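Local coordinates for beta-mannosidase (Trichoderma harzianum, PDB 4CVU), which probably removes terminal beta-linked mannose residues from the non-reducing ends of mannosides, as a fungal member of glycoside hydrolase family 2, at residues 240-254 / 346-358. Sequence-based numbering, arbitrary orientation. Where two conformers were deposited one is given.
Sequences QFNNFAPDQTAPWVV and VGFRTILFSSGNI. With NAG (2-acetamido-2-deoxy-beta-D-glucopyranose), chain F.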
loop_
_atom_site.group_PDB
_atom_site.type_symbol
_atom_site.label_atom_id
_atom_site.label_comp_id
_atom_site.label_asym_id
_atom_site.label_seq_id
_atom_site.Cartn_x
_atom_site.Cartn_y
_atom_site.Cartn_z
ATOM N N GLN A 240 6.336 28.637 -50.293
ATOM C CA GLN A 240 5.616 28.586 -49.002
ATOM C C GLN A 240 6.355 29.358 -47.928
ATOM O O GLN A 240 7.571 29.236 -47.781
ATOM C CB GLN A 240 5.388 27.128 -48.549
ATOM C CG GLN A 240 4.690 26.951 -47.189
ATOM C CD GLN A 240 4.353 25.497 -46.871
ATOM O OE1 GLN A 240 4.652 24.566 -47.633
ATOM N NE2 GLN A 240 3.683 25.295 -45.717
ATOM N N PHE A 241 5.607 30.099 -47.134
ATOM C CA PHE A 241 6.132 30.709 -45.931
ATOM C C PHE A 241 5.302 30.376 -44.679
ATOM O O PHE A 241 4.144 30.023 -44.781
ATOM C CB PHE A 241 6.211 32.221 -46.109
ATOM C CG PHE A 241 6.803 32.929 -44.923
ATOM C CD1 PHE A 241 8.149 32.809 -44.633
ATOM C CD2 PHE A 241 6.005 33.647 -44.063
ATOM C CE1 PHE A 241 8.688 33.450 -43.538
ATOM C CE2 PHE A 241 6.540 34.273 -42.965
ATOM C CZ PHE A 241 7.884 34.182 -42.709
ATOM N N ASN A 242 5.887 30.516 -43.511
ATOM C CA ASN A 242 5.189 30.231 -42.277
ATOM C C ASN A 242 3.936 31.070 -42.103
ATOM O O ASN A 242 3.952 32.256 -42.336
ATOM C CB ASN A 242 6.134 30.458 -41.103
ATOM C CG ASN A 242 7.510 29.867 -41.342
ATOM O OD1 ASN A 242 8.283 30.357 -42.148
ATOM N ND2 ASN A 242 7.815 28.831 -40.638
ATOM N N ASN A 243 2.855 30.433 -41.680
ATOM C CA ASN A 243 1.627 31.126 -41.315
ATOM C C ASN A 243 0.756 31.601 -42.496
ATOM O O ASN A 243 -0.247 32.237 -42.309
ATOM C CB ASN A 243 1.930 32.281 -40.349
ATOM C CG ASN A 243 2.323 31.798 -38.957
ATOM O OD1 ASN A 243 1.487 31.758 -38.085
ATOM N ND2 ASN A 243 3.546 31.402 -38.764
ATOM N N PHE A 244 1.139 31.257 -43.721
ATOM C CA PHE A 244 0.378 31.618 -44.922
ATOM C C PHE A 244 0.038 30.349 -45.725
ATOM O O PHE A 244 0.853 29.405 -45.812
ATOM C CB PHE A 244 1.174 32.605 -45.795
ATOM C CG PHE A 244 1.326 33.967 -45.182
ATOM C CD1 PHE A 244 2.371 34.239 -44.345
ATOM C CD2 PHE A 244 0.407 34.968 -45.435
ATOM C CE1 PHE A 244 2.526 35.487 -43.760
ATOM C CE2 PHE A 244 0.540 36.217 -44.851
ATOM C CZ PHE A 244 1.592 36.479 -44.002
ATOM N N ALA A 245 -1.182 30.305 -46.252
ATOM C CA ALA A 245 -1.661 29.137 -46.983
ATOM C C ALA A 245 -0.802 28.927 -48.235
ATOM O O ALA A 245 -0.680 29.838 -49.026
ATOM C CB ALA A 245 -3.098 29.346 -47.390
ATOM N N PRO A 246 -0.163 27.748 -48.377
ATOM C CA PRO A 246 0.667 27.531 -49.554
ATOM C C PRO A 246 -0.141 27.222 -50.826
ATOM O O PRO A 246 -1.360 27.012 -50.779
ATOM C CB PRO A 246 1.540 26.336 -49.152
ATOM C CG PRO A 246 0.778 25.616 -48.102
ATOM C CD PRO A 246 0.012 26.678 -47.374
ATOM N N ASP A 247 0.559 27.226 -51.952
ATOM C CA ASP A 247 -0.023 26.858 -53.260
ATOM C C ASP A 247 -0.001 25.340 -53.408
ATOM O O ASP A 247 1.085 24.737 -53.478
ATOM C CB ASP A 247 0.799 27.522 -54.371
ATOM C CG ASP A 247 0.401 27.068 -55.769
ATOM O OD1 ASP A 247 -0.642 26.428 -55.969
ATOM O OD2 ASP A 247 1.162 27.398 -56.679
ATOM N N GLN A 248 -1.190 24.743 -53.448
ATOM C CA GLN A 248 -1.328 23.288 -53.487
ATOM C C GLN A 248 -0.966 22.674 -54.853
ATOM O O GLN A 248 -0.794 21.455 -54.955
ATOM C CB GLN A 248 -2.754 22.870 -53.107
ATOM C CG GLN A 248 -3.185 23.268 -51.677
ATOM C CD GLN A 248 -2.324 22.652 -50.589
ATOM O OE1 GLN A 248 -1.906 21.491 -50.680
ATOM N NE2 GLN A 248 -2.034 23.435 -49.569
ATOM N N THR A 249 -0.846 23.514 -55.884
ATOM C CA THR A 249 -0.512 23.060 -57.241
ATOM C C THR A 249 1.001 23.116 -57.526
ATOM O O THR A 249 1.442 22.673 -58.561
ATOM C CB THR A 249 -1.225 23.905 -58.335
ATOM O OG1 THR A 249 -0.599 25.173 -58.439
ATOM C CG2 THR A 249 -2.707 24.098 -58.049
ATOM N N ALA A 250 1.783 23.657 -56.593
ATOM C CA ALA A 250 3.192 23.911 -56.787
ATOM C C ALA A 250 4.063 22.698 -56.508
ATOM O O ALA A 250 3.639 21.775 -55.826
ATOM C CB ALA A 250 3.631 25.082 -55.917
ATOM N N PRO A 251 5.287 22.694 -57.054
ATOM C CA PRO A 251 6.205 21.577 -56.773
ATOM C C PRO A 251 6.693 21.505 -55.312
ATOM O O PRO A 251 6.714 22.514 -54.602
ATOM C CB PRO A 251 7.387 21.822 -57.733
ATOM C CG PRO A 251 7.269 23.242 -58.173
ATOM C CD PRO A 251 5.827 23.631 -58.056
ATOM N N TRP A 252 7.081 20.310 -54.889
ATOM C CA TRP A 252 7.629 20.113 -53.537
ATOM C C TRP A 252 9.104 20.484 -53.532
ATOM O O TRP A 252 9.811 20.181 -54.482
ATOM C CB TRP A 252 7.456 18.660 -53.091
ATOM C CG TRP A 252 6.050 18.299 -52.779
ATOM C CD1 TRP A 252 5.201 17.555 -53.545
ATOM C CD2 TRP A 252 5.321 18.663 -51.608
ATOM N NE1 TRP A 252 3.978 17.431 -52.916
ATOM C CE2 TRP A 252 4.026 18.114 -51.731
ATOM C CE3 TRP A 252 5.634 19.409 -50.465
ATOM C CZ2 TRP A 252 3.050 18.280 -50.750
ATOM C CZ3 TRP A 252 4.659 19.575 -49.497
ATOM C CH2 TRP A 252 3.386 19.020 -49.642
ATOM N N VAL A 253 9.561 21.177 -52.494
ATOM C CA VAL A 253 10.983 21.368 -52.281
ATOM C C VAL A 253 11.352 20.549 -51.056
ATOM O O VAL A 253 10.690 20.662 -50.012
ATOM C CB VAL A 253 11.363 22.836 -52.044
ATOM C CG1 VAL A 253 12.877 22.971 -51.862
ATOM C CG2 VAL A 253 10.887 23.718 -53.188
ATOM N N VAL A 254 12.350 19.686 -51.208
ATOM C CA VAL A 254 12.941 18.936 -50.116
ATOM C C VAL A 254 14.282 19.567 -49.761
ATOM O O VAL A 254 15.199 19.541 -50.556
ATOM C CB VAL A 254 13.167 17.479 -50.515
ATOM C CG1 VAL A 254 13.817 16.688 -49.377
ATOM C CG2 VAL A 254 11.849 16.836 -50.945
ATOM N N VAL A 346 9.762 10.687 -43.395
ATOM C CA VAL A 346 9.093 11.962 -43.677
ATOM C C VAL A 346 7.733 11.803 -44.360
ATOM O O VAL A 346 7.388 10.740 -44.826
ATOM C CB VAL A 346 10.007 12.870 -44.555
ATOM C CG1 VAL A 346 11.354 13.064 -43.880
ATOM C CG2 VAL A 346 10.216 12.287 -45.953
ATOM N N GLY A 347 6.984 12.898 -44.443
ATOM C CA GLY A 347 5.726 12.939 -45.186
ATOM C C GLY A 347 5.640 14.180 -46.059
ATOM O O GLY A 347 6.275 15.211 -45.769
ATOM N N PHE A 348 4.873 14.070 -47.136
ATOM C CA PHE A 348 4.566 15.186 -47.998
ATOM C C PHE A 348 3.188 15.679 -47.654
ATOM O O PHE A 348 2.198 15.028 -47.963
ATOM C CB PHE A 348 4.644 14.776 -49.480
ATOM C CG PHE A 348 6.034 14.525 -49.951
ATOM C CD1 PHE A 348 6.633 13.291 -49.756
ATOM C CD2 PHE A 348 6.758 15.532 -50.592
ATOM C CE1 PHE A 348 7.932 13.066 -50.200
ATOM C CE2 PHE A 348 8.048 15.319 -51.023
ATOM C CZ PHE A 348 8.636 14.085 -50.829
ATOM N N ARG A 349 3.150 16.811 -46.955
ATOM C CA ARG A 349 1.906 17.507 -46.670
ATOM C C ARG A 349 2.157 18.924 -46.222
ATOM O O ARG A 349 3.263 19.281 -45.837
ATOM C CB ARG A 349 1.051 16.769 -45.611
ATOM C CG ARG A 349 1.799 16.248 -44.391
ATOM C CD ARG A 349 1.966 17.282 -43.295
ATOM N NE ARG A 349 3.195 18.031 -43.479
ATOM C CZ ARG A 349 3.907 18.564 -42.494
ATOM N NH1 ARG A 349 3.533 18.419 -41.235
ATOM N NH2 ARG A 349 5.013 19.235 -42.786
ATOM N N THR A 350 1.117 19.734 -46.317
ATOM C CA THR A 350 1.145 21.086 -45.796
ATOM C C THR A 350 0.234 21.119 -44.592
ATOM O O THR A 350 -0.860 20.530 -44.619
ATOM C CB THR A 350 0.683 22.143 -46.825
ATOM O OG1 THR A 350 -0.681 21.933 -47.160
ATOM C CG2 THR A 350 1.576 22.101 -48.082
ATOM N N ILE A 351 0.695 21.753 -43.524
ATOM C CA ILE A 351 -0.144 22.029 -42.375
ATOM C C ILE A 351 -0.024 23.483 -41.987
ATOM O O ILE A 351 1.057 23.956 -41.666
ATOM C CB ILE A 351 0.153 21.080 -41.190
ATOM C CG1 ILE A 351 -0.838 21.325 -40.016
ATOM C CG2 ILE A 351 1.603 21.193 -40.727
ATOM C CD1 ILE A 351 -2.240 20.889 -40.293
ATOM N N LEU A 352 -1.149 24.194 -42.080
ATOM C CA LEU A 352 -1.235 25.600 -41.775
ATOM C C LEU A 352 -1.958 25.824 -40.455
ATOM O O LEU A 352 -3.037 25.234 -40.234
ATOM C CB LEU A 352 -2.060 26.289 -42.863
ATOM C CG LEU A 352 -2.326 27.794 -42.657
ATOM C CD1 LEU A 352 -1.040 28.588 -42.773
ATOM C CD2 LEU A 352 -3.336 28.269 -43.688
ATOM N N PHE A 353 -1.387 26.651 -39.590
ATOM C CA PHE A 353 -2.120 27.227 -38.481
ATOM C C PHE A 353 -2.479 28.646 -38.901
ATOM O O PHE A 353 -1.607 29.467 -39.113
ATOM C CB PHE A 353 -1.334 27.236 -37.167
ATOM C CG PHE A 353 -1.954 28.118 -36.105
ATOM C CD1 PHE A 353 -3.234 27.858 -35.623
ATOM C CD2 PHE A 353 -1.264 29.207 -35.590
ATOM C CE1 PHE A 353 -3.821 28.690 -34.663
ATOM C CE2 PHE A 353 -1.848 30.050 -34.641
ATOM C CZ PHE A 353 -3.113 29.778 -34.162
ATOM N N SER A 354 -3.777 28.916 -38.986
ATOM C CA SER A 354 -4.288 30.171 -39.518
ATOM C C SER A 354 -4.797 31.056 -38.383
ATOM O O SER A 354 -5.786 30.709 -37.738
ATOM C CB SER A 354 -5.418 29.870 -40.512
ATOM O OG SER A 354 -5.943 31.081 -41.038
ATOM N N SER A 355 -4.110 32.162 -38.139
ATOM C CA SER A 355 -4.439 33.109 -37.081
ATOM C C SER A 355 -4.546 34.578 -37.520
ATOM O O SER A 355 -4.561 35.470 -36.680
ATOM C CB SER A 355 -3.393 33.010 -35.974
ATOM O OG SER A 355 -2.117 32.999 -36.516
ATOM N N GLY A 356 -4.612 34.825 -38.816
ATOM C CA GLY A 356 -4.666 36.184 -39.358
ATOM C C GLY A 356 -6.092 36.631 -39.440
ATOM O O GLY A 356 -7.008 35.897 -38.996
ATOM N N ASN A 357 -6.303 37.815 -40.027
ATOM C CA ASN A 357 -7.637 38.414 -40.058
ATOM C C ASN A 357 -8.675 37.563 -40.791
ATOM O O ASN A 357 -8.361 36.893 -41.775
ATOM C CB ASN A 357 -7.618 39.777 -40.755
ATOM C CG ASN A 357 -6.925 40.861 -39.964
ATOM O OD1 ASN A 357 -6.670 40.739 -38.775
ATOM N ND2 ASN A 357 -6.613 41.947 -40.651
ATOM N N ILE A 358 -9.920 37.657 -40.335
ATOM C CA ILE A 358 -11.052 37.125 -41.061
ATOM C C ILE A 358 -11.212 37.973 -42.317
ATOM O O ILE A 358 -11.395 39.170 -42.222
ATOM C CB ILE A 358 -12.351 37.155 -40.206
ATOM C CG1 ILE A 358 -12.215 36.289 -38.942
ATOM C CG2 ILE A 358 -13.554 36.687 -41.007
ATOM C CD1 ILE A 358 -12.188 34.797 -39.195
HETATM C C1 NAG F . -5.948 43.115 -40.084
HETATM C C2 NAG F . -4.998 43.902 -41.009
HETATM C C3 NAG F . -4.499 45.173 -40.357
HETATM C C4 NAG F . -5.663 45.971 -39.832
HETATM C C5 NAG F . -6.493 45.097 -38.891
HETATM C C6 NAG F . -7.740 45.821 -38.386
HETATM C C7 NAG F . -3.871 42.384 -42.575
HETATM C C8 NAG F . -2.659 41.547 -42.918
HETATM N N2 NAG F . -3.869 43.083 -41.433
HETATM O O3 NAG F . -3.845 45.901 -41.363
HETATM O O4 NAG F . -5.181 47.103 -39.158
HETATM O O5 NAG F . -6.933 43.992 -39.620
HETATM O O6 NAG F . -8.311 45.046 -37.356
HETATM O O7 NAG F . -4.826 42.406 -43.339
HETATM O O HOH W 1 3.124 22.773 -44.148
HETATM O O HOH W 2 -1.475 32.185 -39.663
#
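Phe348 turns the edge of its ring onto one face of Trp252, and this T-shaped pair forms a tightly packed, buried end of the contact between 240-254 and 346-358. The planes stand at 75°. The backbone sets Phe348 CB over the six-membered ring, 4.2 Å from its centroid, in a CH-pi contact; with CG beside its own backbone N (chi1 -71°), the ring edge then meets the five-membered ring, CD2 3.6 Å from Trp252 CD2. Trp252 CH2 reaches Arg349 N at 3.5 Å, and Ile235 of strand 227-237 touches both aromatic side chains, extending the buried cluster.

Close packing continues through Thr350, whose methyl lies on Pro246, CG2 to CG 3.6 Å, and Leu352, whose forked end meets the loop, CD1 at the Asn243-Phe244 peptide and CD2 3.9 Å from Ala245 CB. Buried waters satisfy polar groups between the segments: one accepts from Gln240 NE2 and Ile351 N, while Gln240 OE1 is taken by Arg237 N; another lies among Asn243 O, Phe353 O and Ser355 N.

The solvent side is the rim of Phe244, Ala245 and the type I turn 247-250, whose Asp247 and Thr249 are exposed. From it Gln248, bent at chi2, gives Thr350 OG1 a nearly straight hydrogen bond from NE2 (3.1 Å, 163°), close to the amide plane. Beyond, Asn357 carries an N-linked glycan.

Core and rim together form an interdomain junction typical of family 2 glycosidases, where the immunoglobulin-like beta-sandwich passes into the catalytic (beta/alpha)8 barrel: strand 351-354 pairs antiparallel with 374-377, whose hairpin with 380-389 leads into the parallel strands.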